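Local structure of protein disulfide isomerase (Pseudomonas aeruginosa, 4N30) at residues Asn59-Leu64 and Lys178-Thr183; Pro184-Arg189 and Val197-Met202. The protein probably acts as a DsbA-type thiol-disulfide oxidoreductase, making or rearranging disulfide bonds in other proteins through a thioredoxin fold. All blocks are in the same frame, centred on the assembly; numbering follows the deposited sequence.

Contact 1 (Asn59-Leu64 and Lys178-Thr183); sequences NEYADL and KGITAT
Tyr61 lies with one face of its ring under the end of Ile180, whose terminal methyl makes a CH-pi contact with it. Ile180 CD1 stands 4.0 Å from the centroid of the Tyr61 ring, only 16° off the ring normal, and is displaced toward the CD2 and CE2 rim. With chi1 at -67° and chi2 at 179°, the isoleucine chain is extended and brings its last methyl over the phenol, the two side chains crossing at about a right angle. Further out on the ring the hold is looser: Tyr61 OH lies 4.2 Å from Lys178 CE, and the lysine chain also crosses the tyrosine steeply. The remaining packing belongs to Thr183, whose CG2 sits 3.6 Å from Tyr61 O and 3.8 Å from Ala62 CA. This threonine immediately precedes the cis-proline of the loop, a hallmark of thioredoxin folds, and its side chain touches Cys66 of a CxxC sequence that is probably the redox site. The loop thus meets the end of the central strand 56-62 just before the putative active-site helix. One residue beyond Ala62, Thr183 OG1 lies 3.7 Å from Asp63 CB, a van der Waals approach to the methylene. The carboxylate turns to other partners: Asp63 OD1 accepts from Glu65 N and OD2 from Leu95 N, which should fix its rotation. A Schellman motif, with positive phi at Gly179, ends helix 162-177, and Ile180 follows it, its side chain directed at strand 56-62.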
ATOM      1  N   ASN A  59       0.038  -4.823  -6.639  1.00  9.81           N
ATOM      2  CA  ASN A  59       0.046  -4.897  -5.182  1.00  9.55           C
ATOM      3  C   ASN A  59       1.360  -4.400  -4.659  1.00  9.24           C
ATOM      4  O   ASN A  59       2.401  -4.994  -5.005  1.00 10.81           O
ATOM      5  CB  ASN A  59      -0.171  -6.352  -4.710  1.00 10.56           C
ATOM      6  CG  ASN A  59      -1.537  -6.837  -5.058  1.00 11.61           C
ATOM      7  OD1 ASN A  59      -2.493  -6.596  -4.319  1.00 15.13           O
ATOM      8  ND2 ASN A  59      -1.654  -7.502  -6.213  1.00 12.76           N
ATOM      9  N   GLU A  60       1.347  -3.264  -3.980  1.00  9.18           N
ATOM     10  CA  GLU A  60       2.602  -2.633  -3.527  1.00  9.74           C
ATOM     11  C   GLU A  60       2.767  -2.931  -2.042  1.00 10.52           C
ATOM     12  O   GLU A  60       2.031  -2.376  -1.212  1.00 10.60           O
ATOM     13  CB  GLU A  60       2.551  -1.084  -3.766  1.00  9.80           C
ATOM     14  CG  GLU A  60       3.779  -0.374  -3.209  1.00 10.32           C
ATOM     15  CD  GLU A  60       3.660   1.123  -3.100  1.00 10.80           C
ATOM     16  OE1 GLU A  60       2.662   1.696  -3.356  1.00 12.36           O
ATOM     17  OE2 GLU A  60       4.693   1.688  -2.613  1.00 10.75           O
ATOM     18  N   TYR A  61       3.626  -3.857  -1.703  1.00  8.76           N
ATOM     19  CA  TYR A  61       3.951  -4.160  -0.322  1.00  8.86           C
ATOM     20  C   TYR A  61       4.869  -3.086   0.189  1.00  9.64           C
ATOM     21  O   TYR A  61       5.997  -2.888  -0.321  1.00 10.19           O
ATOM     22  CB  TYR A  61       4.624  -5.543  -0.190  1.00 10.36           C
ATOM     23  CG  TYR A  61       3.622  -6.651  -0.400  1.00 10.19           C
ATOM     24  CD1 TYR A  61       3.015  -7.264   0.691  1.00 11.79           C
ATOM     25  CD2 TYR A  61       3.275  -7.091  -1.699  1.00 11.10           C
ATOM     26  CE1 TYR A  61       2.035  -8.249   0.535  1.00 13.68           C
ATOM     27  CE2 TYR A  61       2.290  -8.095  -1.874  1.00 12.19           C
ATOM     28  CZ  TYR A  61       1.757  -8.657  -0.736  1.00 12.79           C
ATOM     29  OH  TYR A  61       0.742  -9.616  -0.877  1.00 14.86           O
ATOM     30  N   ALA A  62       4.436  -2.363   1.210  1.00  9.31           N
ATOM     31  CA  ALA A  62       5.079  -1.106   1.583  1.00  9.04           C
ATOM     32  C   ALA A  62       4.983  -0.787   3.057  1.00 10.10           C
ATOM     33  O   ALA A  62       4.169  -1.356   3.813  1.00 10.09           O
ATOM     34  CB  ALA A  62       4.486   0.039   0.771  1.00 10.61           C
ATOM     35  N   ASP A  63       5.900   0.087   3.467  1.00  9.11           N
ATOM     36  CA  ASP A  63       6.159   0.415   4.905  1.00  9.13           C
ATOM     37  C   ASP A  63       6.276   1.950   4.962  1.00 10.03           C
ATOM     38  O   ASP A  63       6.991   2.568   4.152  1.00  9.71           O
ATOM     39  CB  ASP A  63       7.515  -0.286   5.217  1.00  9.56           C
ATOM     40  CG  ASP A  63       8.182   0.171   6.505  1.00  9.99           C
ATOM     41  OD1 ASP A  63       7.830   1.147   7.132  1.00 10.69           O
ATOM     42  OD2 ASP A  63       9.161  -0.587   6.887  1.00 10.84           O
ATOM     43  N   LEU A  64       5.477   2.556   5.858  1.00  9.62           N
ATOM     44  CA  LEU A  64       5.347   4.009   5.902  1.00  9.02           C
ATOM     45  C   LEU A  64       6.605   4.667   6.526  1.00 10.18           C
ATOM     46  O   LEU A  64       6.679   5.911   6.411  1.00 10.50           O
ATOM     47  CB  LEU A  64       4.074   4.335   6.692  1.00  9.32           C
ATOM     48  CG  LEU A  64       2.835   4.117   5.800  1.00 10.97           C
ATOM     49  CD1 LEU A  64       1.576   3.900   6.671  1.00 11.96           C
ATOM     50  CD2 LEU A  64       2.604   5.268   4.803  1.00 12.52           C
ATOM     51  N   LYS A 178       5.231 -15.598   0.677  1.00 16.42           N
ATOM     52  CA  LYS A 178       5.719 -15.419  -0.716  1.00 16.01           C
ATOM     53  C   LYS A 178       7.194 -15.114  -0.639  1.00 15.51           C
ATOM     54  O   LYS A 178       7.812 -14.876  -1.682  1.00 17.20           O
ATOM     55  CB  LYS A 178       4.996 -14.251  -1.388  1.00 16.62           C
ATOM     56  CG  LYS A 178       3.552 -14.551  -1.758  1.00 18.99           C
ATOM     57  CD  LYS A 178       3.030 -13.305  -2.461  1.00 24.10           C
ATOM     58  CE  LYS A 178       1.534 -13.314  -2.677  1.00 29.17           C
ATOM     59  NZ  LYS A 178       1.365 -13.770  -4.079  1.00 29.23           N
ATOM     60  N   GLY A 179       7.829 -15.117   0.514  1.00 13.43           N
ATOM     61  CA  GLY A 179       9.269 -14.853   0.548  1.00 13.33           C
ATOM     62  C   GLY A 179       9.634 -13.381   0.369  1.00 13.69           C
ATOM     63  O   GLY A 179      10.822 -13.059   0.095  1.00 14.11           O
ATOM     64  N   ILE A 180       8.722 -12.481   0.604  1.00 13.33           N
ATOM     65  CA  ILE A 180       8.973 -11.029   0.456  1.00 12.94           C
ATOM     66  C   ILE A 180       9.621 -10.498   1.735  1.00 13.68           C
ATOM     67  O   ILE A 180       9.142 -10.820   2.871  1.00 14.99           O
ATOM     68  CB  ILE A 180       7.625 -10.306   0.236  1.00 13.66           C
ATOM     69  CG1 ILE A 180       7.074 -10.734  -1.104  1.00 13.71           C
ATOM     70  CG2 ILE A 180       7.821  -8.794   0.130  1.00 13.94           C
ATOM     71  CD1 ILE A 180       5.705 -10.124  -1.491  1.00 15.94           C
ATOM     72  N   THR A 181      10.730  -9.828   1.657  1.00 12.67           N
ATOM     73  CA  THR A 181      11.461  -9.387   2.840  1.00 14.16           C
ATOM     74  C   THR A 181      11.702  -7.899   2.865  1.00 14.97           C
ATOM     75  O   THR A 181      12.206  -7.413   3.890  1.00 19.12           O
ATOM     76  CB  THR A 181      12.830 -10.113   2.937  1.00 15.20           C
ATOM     77  OG1 THR A 181      13.753  -9.529   2.054  1.00 16.78           O
ATOM     78  CG2 THR A 181      12.778 -11.620   2.716  1.00 15.82           C
ATOM     79  N   ALA A 182      11.539  -7.168   1.746  1.00 12.29           N
ATOM     80  CA  ALA A 182      11.968  -5.759   1.663  1.00 12.19           C
ATOM     81  C   ALA A 182      10.876  -4.965   0.983  1.00 10.75           C
ATOM     82  O   ALA A 182      10.019  -5.531   0.333  1.00 11.83           O
ATOM     83  CB  ALA A 182      13.321  -5.597   0.947  1.00 14.35           C
ATOM     84  N   THR A 183      10.929  -3.636   1.148  1.00 10.72           N
ATOM     85  CA  THR A 183       9.921  -2.748   0.580  1.00  9.85           C
ATOM     86  C   THR A 183      10.506  -1.665  -0.237  1.00 10.10           C
ATOM     87  O   THR A 183      11.665  -1.214   0.020  1.00 11.08           O
ATOM     88  CB  THR A 183       9.046  -2.080   1.670  1.00  9.38           C
ATOM     89  OG1 THR A 183       9.900  -1.439   2.614  1.00 10.62           O
ATOM     90  CG2 THR A 183       8.212  -3.139   2.453  1.00 11.02           C
TER

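Contact 2 (Pro184-Arg189 and Val197-Met202); sequences PTLVIR and VKLEGM
The Pro184 carbonyl takes Gly201 N in its own plane, at 2.9 Å from Pro184 O. On the proline ring itself, CG is 3.9 Å from Met202 CG, while Phe68 and Tyr72 of helix 67-81 also touch it. The Leu186 and Leu199 peptides bond in both directions, each donor again in the plane of its carbonyl; at Ile188 and Val197 the donors tilt out by 18° and 20°, though Ile188 N still reaches Val197 O at 2.8 Å. This is regular antiparallel pairing in the hairpin 185-190/196-200, which closes one side of the thioredoxin-fold sheet. Leu186, Ile188, Val197 and Leu199 line one face of the hairpin, where Ile188 CD1 and Leu199 CD1 approach to 3.7 Å beneath helix 205-216. The other face carries Thr185, Val187, Lys198 and Glu200. There Thr185 CG2, anti to the backbone N (chi1 -70°, measured to OG1), packs 3.7 Å from Lys198 CG. Beyond a bend at chi3, Lys198 leads away, and its NZ is hydrogen-bonded to Lys178 O. Thr185 OG1 is hydrogen-bonded to Ala182 O and also accepts from a water at 2.8 Å, which donates its other hydrogen to Glu200 OE1 at 2.8 Å. The hairpin is therefore zipped by backbone bonds and divided by chemistry: an aliphatic face set against a helix, and a more polar one where the preceding loop holds Thr185 OG1 and Lys198 NZ and one water joins Thr185 OG1 to Glu200 OE1.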
ATOM      1  N   PRO A 184       9.896  -1.243  -1.307  1.00 10.27           N
ATOM      2  CA  PRO A 184       8.639  -1.815  -1.853  1.00 10.12           C
ATOM      3  C   PRO A 184       8.903  -3.086  -2.614  1.00  9.75           C
ATOM      4  O   PRO A 184       9.997  -3.280  -3.261  1.00 10.90           O
ATOM      5  CB  PRO A 184       8.173  -0.710  -2.840  1.00 10.34           C
ATOM      6  CG  PRO A 184       9.497  -0.095  -3.334  1.00 12.34           C
ATOM      7  CD  PRO A 184      10.367  -0.079  -2.119  1.00 10.80           C
ATOM      8  N   THR A 185       7.989  -4.010  -2.549  1.00 10.40           N
ATOM      9  CA  THR A 185       8.013  -5.196  -3.461  1.00  9.27           C
ATOM     10  C   THR A 185       6.641  -5.213  -4.105  1.00 10.51           C
ATOM     11  O   THR A 185       5.614  -4.938  -3.449  1.00 10.44           O
ATOM     12  CB  THR A 185       8.217  -6.482  -2.695  1.00 10.91           C
ATOM     13  OG1 THR A 185       9.562  -6.495  -2.208  1.00 11.06           O
ATOM     14  CG2 THR A 185       8.058  -7.732  -3.609  1.00 10.97           C
ATOM     15  N   LEU A 186       6.610  -5.427  -5.409  1.00 10.29           N
ATOM     16  CA  LEU A 186       5.343  -5.497  -6.181  1.00  9.93           C
ATOM     17  C   LEU A 186       4.945  -6.906  -6.491  1.00 10.01           C
ATOM     18  O   LEU A 186       5.819  -7.665  -6.870  1.00 11.21           O
ATOM     19  CB  LEU A 186       5.471  -4.682  -7.465  1.00 10.17           C
ATOM     20  CG  LEU A 186       6.049  -3.295  -7.298  1.00 10.52           C
ATOM     21  CD1 LEU A 186       6.013  -2.580  -8.690  1.00 12.09           C
ATOM     22  CD2 LEU A 186       5.271  -2.467  -6.256  1.00 11.84           C
ATOM     23  N   VAL A 187       3.671  -7.171  -6.380  1.00  9.95           N
ATOM     24  CA  VAL A 187       3.101  -8.406  -6.973  1.00 11.32           C
ATOM     25  C   VAL A 187       2.087  -7.869  -7.987  1.00 10.48           C
ATOM     26  O   VAL A 187       1.070  -7.319  -7.555  1.00  9.75           O
ATOM     27  CB  VAL A 187       2.483  -9.343  -5.931  1.00 11.14           C
ATOM     28  CG1 VAL A 187       1.789 -10.520  -6.692  1.00 13.90           C
ATOM     29  CG2 VAL A 187       3.527  -9.892  -4.982  1.00 12.22           C
ATOM     30  N   ILE A 188       2.351  -8.098  -9.283  1.00 11.09           N
ATOM     31  CA  ILE A 188       1.437  -7.581 -10.312  1.00 10.82           C
ATOM     32  C   ILE A 188       0.595  -8.765 -10.753  1.00 11.28           C
ATOM     33  O   ILE A 188       1.129  -9.761 -11.183  1.00 11.25           O
ATOM     34  CB  ILE A 188       2.193  -6.996 -11.492  1.00 12.23           C
ATOM     35  CG1 ILE A 188       3.194  -5.918 -11.031  1.00 13.23           C
ATOM     36  CG2 ILE A 188       1.168  -6.493 -12.541  1.00 13.17           C
ATOM     37  CD1 ILE A 188       3.974  -5.232 -12.150  1.00 18.32           C
ATOM     38  N   ARG A 189      -0.729  -8.660 -10.590  1.00 11.82           N
ATOM     39  CA  ARG A 189      -1.667  -9.729 -10.911  1.00 13.53           C
ATOM     40  C   ARG A 189      -2.417  -9.315 -12.178  1.00 13.39           C
ATOM     41  O   ARG A 189      -2.943  -8.199 -12.308  1.00 13.48           O
ATOM     42  CB  ARG A 189      -2.585  -9.915  -9.749  1.00 15.81           C
ATOM     43  CG  ARG A 189      -3.625 -11.034 -10.051  1.00 18.87           C
ATOM     44  CD  ARG A 189      -4.337 -11.523  -8.831  1.00 24.69           C
ATOM     45  NE  ARG A 189      -3.352 -11.832  -7.785  1.00 32.02           N
ATOM     46  CZ  ARG A 189      -2.537 -12.884  -7.704  1.00 37.16           C
ATOM     47  NH1 ARG A 189      -2.555 -13.861  -8.611  1.00 42.11           N
ATOM     48  NH2 ARG A 189      -1.692 -12.969  -6.650  1.00 37.45           N
ATOM     49  N   VAL A 197       3.211 -11.849 -11.026  1.00 11.02           N
ATOM     50  CA  VAL A 197       4.655 -11.818 -11.039  1.00 10.71           C
ATOM     51  C   VAL A 197       5.134 -10.867  -9.949  1.00 11.71           C
ATOM     52  O   VAL A 197       4.565  -9.788  -9.728  1.00 12.17           O
ATOM     53  CB  VAL A 197       5.163 -11.417 -12.424  1.00 12.15           C
ATOM     54  CG1 VAL A 197       4.755 -10.007 -12.877  1.00 13.34           C
ATOM     55  CG2 VAL A 197       6.679 -11.442 -12.513  1.00 13.60           C
ATOM     56  N   LYS A 198       6.234 -11.207  -9.301  1.00 11.63           N
ATOM     57  CA  LYS A 198       6.791 -10.398  -8.204  1.00 12.00           C
ATOM     58  C   LYS A 198       7.993  -9.633  -8.725  1.00 12.06           C
ATOM     59  O   LYS A 198       8.901 -10.171  -9.474  1.00 13.67           O
ATOM     60  CB  LYS A 198       7.161 -11.354  -7.094  1.00 13.48           C
ATOM     61  CG  LYS A 198       7.687 -10.569  -5.913  1.00 15.34           C
ATOM     62  CD  LYS A 198       8.469 -11.373  -4.889  1.00 17.25           C
ATOM     63  CE  LYS A 198       7.801 -12.620  -4.401  1.00 16.15           C
ATOM     64  NZ  LYS A 198       8.792 -13.687  -3.899  1.00 17.36           N
ATOM     65  N   LEU A 199       8.172  -8.409  -8.301  1.00 11.92           N
ATOM     66  CA  LEU A 199       9.323  -7.580  -8.648  1.00 11.45           C
ATOM     67  C   LEU A 199       9.752  -6.944  -7.346  1.00 10.18           C
ATOM     68  O   LEU A 199       8.991  -6.262  -6.674  1.00 10.44           O
ATOM     69  CB  LEU A 199       8.973  -6.450  -9.602  1.00 14.44           C
ATOM     70  CG  LEU A 199       8.150  -6.768 -10.877  1.00 14.89           C
ATOM     71  CD1 LEU A 199       7.603  -5.508 -11.513  1.00 17.87           C
ATOM     72  CD2 LEU A 199       9.137  -7.429 -11.816  1.00 17.55           C
ATOM     73  N   GLU A 200      11.012  -7.085  -6.983  1.00 11.15           N
ATOM     74  CA  GLU A 200      11.553  -6.441  -5.776  1.00 12.53           C
ATOM     75  C   GLU A 200      12.117  -5.142  -6.135  1.00 13.71           C
ATOM     76  O   GLU A 200      13.034  -5.185  -6.980  1.00 15.67           O
ATOM     77  CB  GLU A 200      12.567  -7.361  -5.056  1.00 14.06           C
ATOM     78  CG  GLU A 200      13.145  -6.593  -3.770  1.00 13.73           C
ATOM     79  CD  GLU A 200      13.766  -7.529  -2.729  1.00 13.44           C
ATOM     80  OE1 GLU A 200      13.313  -8.708  -2.602  1.00 14.68           O
ATOM     81  OE2 GLU A 200      14.806  -7.024  -2.208  1.00 16.36           O
ATOM     82  N   GLY A 201      11.763  -4.055  -5.432  1.00 13.29           N
ATOM     83  CA  GLY A 201      12.388  -2.718  -5.664  1.00 14.97           C
ATOM     84  C   GLY A 201      11.470  -1.742  -6.327  1.00 12.06           C
ATOM     85  O   GLY A 201      10.242  -1.943  -6.522  1.00 13.04           O
ATOM     86  N   MET A 202      12.065  -0.559  -6.503  1.00 13.16           N
ATOM     87  CA  MET A 202      11.435   0.596  -7.137  1.00 14.20           C
ATOM     88  C   MET A 202      11.333   0.435  -8.632  1.00 13.69           C
ATOM     89  O   MET A 202      12.021   1.162  -9.417  1.00 16.22           O
ATOM     90  CB  MET A 202      12.074   1.935  -6.737  1.00 13.34           C
ATOM     91  CG  MET A 202      12.019   2.147  -5.218  1.00 13.93           C
ATOM     92  SD  MET A 202      12.771   3.749  -4.751  1.00 17.14           S
ATOM     93  CE  MET A 202      14.379   3.582  -5.419  1.00 20.54           C
TER
HETATM   94  O   HOH W   1      11.085  -8.505  -0.988  1.00 13.38           O

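From the N terminus, the chain lays down 59-64 at the end of strand 56-62, then makes helix 67-81, strand 86-92 and a long helical excursion before 178-183 returns to the strand. Contact 1 closes that loop of 113 intervening residues. The cis peptide between Thr183 and Pro184 leads straight into contact 2, which closes a short hairpin of seven intervening residues. The two loops follow in series, neither crossing nor enclosing the other. Strand 185-190 runs between strands 56-62 and 196-200, with Asn59 N and Val187 O 2.9 Å apart in a probable hydrogen bond. Contact 1 ties the loop after helix 162-177 to the end of strand 56-62, and contact 2 fastens edge strand 196-200 to strand 185-190.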